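PDB 5IM3: ribonucleoside-diphosphate reductase, which probably catalyses the reduction of ribonucleoside diphosphates to deoxyribonucleotides for DNA synthesis, and binds dATP as an allosteric nucleotide. Local coordinates for residues A[621-624]-A[625-629]. Sequence-based numbering, arbitrary orientation.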
ATOM      1  N   ALA A 621      16.128  50.832  27.227  1.00 68.92           N
ATOM      2  CA  ALA A 621      16.683  51.274  28.503  1.00 66.78           C
ATOM      3  C   ALA A 621      16.373  50.283  29.620  1.00 65.49           C
ATOM      4  O   ALA A 621      17.267  49.879  30.373  1.00 63.77           O
ATOM      5  CB  ALA A 621      16.145  52.662  28.853  1.00 69.63           C
ATOM      6  N   LYS A 622      15.104  49.884  29.749  1.00 68.63           N
ATOM      7  CA  LYS A 622      14.729  48.950  30.806  1.00 67.92           C
ATOM      8  C   LYS A 622      15.408  47.602  30.619  1.00 67.84           C
ATOM      9  O   LYS A 622      15.645  46.883  31.597  1.00 65.94           O
ATOM     10  CB  LYS A 622      13.209  48.780  30.836  1.00 69.58           C
ATOM     11  CG  LYS A 622      12.698  47.919  31.983  1.00 69.55           C
ATOM     12  CD  LYS A 622      11.188  47.741  31.926  1.00 67.84           C
ATOM     13  CE  LYS A 622      10.688  46.900  33.092  1.00 67.46           C
ATOM     14  NZ  LYS A 622       9.226  46.633  33.007  1.00 68.81           N
ATOM     15  N   LEU A 623      15.736  47.249  29.375  1.00 66.71           N
ATOM     16  CA  LEU A 623      16.354  45.959  29.101  1.00 63.24           C
ATOM     17  C   LEU A 623      17.749  45.876  29.707  1.00 65.05           C
ATOM     18  O   LEU A 623      18.135  44.836  30.254  1.00 63.28           O
ATOM     19  CB  LEU A 623      16.406  45.729  27.592  1.00 62.10           C
ATOM     20  CG  LEU A 623      16.889  44.364  27.104  1.00 59.64           C
ATOM     21  CD1 LEU A 623      15.956  43.250  27.560  1.00 56.95           C
ATOM     22  CD2 LEU A 623      17.004  44.391  25.590  1.00 59.40           C
ATOM     23  N   GLU A 624      18.523  46.961  29.621  1.00 72.04           N
ATOM     24  CA  GLU A 624      19.868  46.953  30.184  1.00 73.15           C
ATOM     25  C   GLU A 624      19.833  46.708  31.688  1.00 72.42           C
ATOM     26  O   GLU A 624      20.619  45.910  32.212  1.00 71.07           O
ATOM     27  CB  GLU A 624      20.575  48.272  29.869  1.00 75.68           C
ATOM     28  CG  GLU A 624      21.933  48.421  30.543  1.00 76.98           C
ATOM     29  CD  GLU A 624      22.701  49.634  30.063  1.00 80.14           C
ATOM     30  OE1 GLU A 624      22.131  50.441  29.298  1.00 81.92           O
ATOM     31  OE2 GLU A 624      23.880  49.780  30.449  1.00 81.33           O
ATOM     32  N   LYS A 625      18.924  47.383  32.398  1.00 67.38           N
ATOM     33  CA  LYS A 625      18.845  47.223  33.846  1.00 66.37           C
ATOM     34  C   LYS A 625      18.524  45.784  34.231  1.00 65.31           C
ATOM     35  O   LYS A 625      19.109  45.241  35.175  1.00 64.17           O
ATOM     36  CB  LYS A 625      17.797  48.175  34.416  1.00 66.59           C
ATOM     37  CG  LYS A 625      18.185  49.636  34.295  1.00 69.38           C
ATOM     38  CD  LYS A 625      17.034  50.465  33.767  1.00 70.07           C
ATOM     39  CE  LYS A 625      17.425  51.918  33.603  1.00 72.32           C
ATOM     40  NZ  LYS A 625      16.306  52.714  33.032  1.00 73.65           N
ATOM     41  N   THR A 626      17.597  45.147  33.515  1.00 66.11           N
ATOM     42  CA  THR A 626      17.228  43.776  33.848  1.00 66.97           C
ATOM     43  C   THR A 626      18.355  42.802  33.515  1.00 61.73           C
ATOM     44  O   THR A 626      18.613  41.863  34.276  1.00 59.08           O
ATOM     45  CB  THR A 626      15.949  43.389  33.110  1.00 70.56           C
ATOM     46  OG1 THR A 626      16.152  43.550  31.703  1.00 73.57           O
ATOM     47  CG2 THR A 626      14.783  44.266  33.565  1.00 70.90           C
ATOM     48  N   VAL A 627      19.040  43.014  32.390  1.00 54.65           N
ATOM     49  CA  VAL A 627      20.138  42.126  32.015  1.00 52.59           C
ATOM     50  C   VAL A 627      21.285  42.250  33.010  1.00 52.14           C
ATOM     51  O   VAL A 627      21.884  41.246  33.414  1.00 49.94           O
ATOM     52  CB  VAL A 627      20.603  42.422  30.576  1.00 50.30           C
ATOM     53  CG1 VAL A 627      21.885  41.655  30.253  1.00 50.86           C
ATOM     54  CG2 VAL A 627      19.516  42.050  29.589  1.00 50.93           C
ATOM     55  N   LYS A 628      21.617  43.478  33.414  1.00 56.08           N
ATOM     56  CA  LYS A 628      22.695  43.670  34.378  1.00 58.18           C
ATOM     57  C   LYS A 628      22.433  42.889  35.659  1.00 55.63           C
ATOM     58  O   LYS A 628      23.338  42.236  36.193  1.00 51.05           O
ATOM     59  CB  LYS A 628      22.867  45.155  34.689  1.00 60.71           C
ATOM     60  CG  LYS A 628      23.635  45.935  33.635  1.00 63.90           C
ATOM     61  CD  LYS A 628      23.865  47.374  34.084  1.00 66.73           C
ATOM     62  CE  LYS A 628      24.930  48.064  33.249  1.00 68.94           C
ATOM     63  NZ  LYS A 628      25.315  49.382  33.831  1.00 73.26           N
ATOM     64  N   THR A 629      21.199  42.945  36.166  1.00 53.86           N
ATOM     65  CA  THR A 629      20.878  42.224  37.392  1.00 55.10           C
ATOM     66  C   THR A 629      20.768  40.726  37.144  1.00 52.90           C
ATOM     67  O   THR A 629      21.124  39.930  38.019  1.00 51.89           O
ATOM     68  CB  THR A 629      19.579  42.759  37.992  1.00 53.51           C
ATOM     69  OG1 THR A 629      19.738  44.148  38.303  1.00 55.51           O
ATOM     70  CG2 THR A 629      19.214  42.004  39.266  1.00 53.61           C
TER
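L623 and T626 meet through the backbone carbonyl of the leucine, one helical turn into the α-helix 620-640 of the ribonucleotide reductase barrel domain. The main-chain evidence for α-helix is the i to i+4 pattern: T626 N bonds to K622 O, V627 N to L623 O, and K628 N to E624 O at 2.9 Å, nearly straight.

A second kind of polar contact is the threonine hydroxyl folding back on its own helix. T626 OG1 donates to L623 O over 2.8 Å, which gives that oxygen two donors, since V627 N already binds it. The two approach differently: the amide comes nearly end-on, with a C=O...N angle of 159°, whereas the hydroxyl arrives from the flank at 113°. A chi1 of 57°, placing OG1 between the backbone N and carbonyl carbon of T626, turns the hydroxyl back to this acceptor. OG1 is also hydrogen-bonded to H612 NE2, so this buried group ties the helix to a preceding loop.

Apolar contact follows the same turn. L623 CD1 lies 4.3 Å from V627 CG2, and both side chains also pack against helix 679-707, on I692 and A696 respectively.

Charged groups occupy more accessible positions. The extended chains of E624 and K628 run side by side in the same direction, and OE2 of E624 to NZ of K628 is a long salt bridge of 3.7 Å; NZ has a further weak, long ion pair with D702. K625 instead bends at chi2, laying its chain back along the preceding turn, where CD comes within 3.5 Å of A621 O.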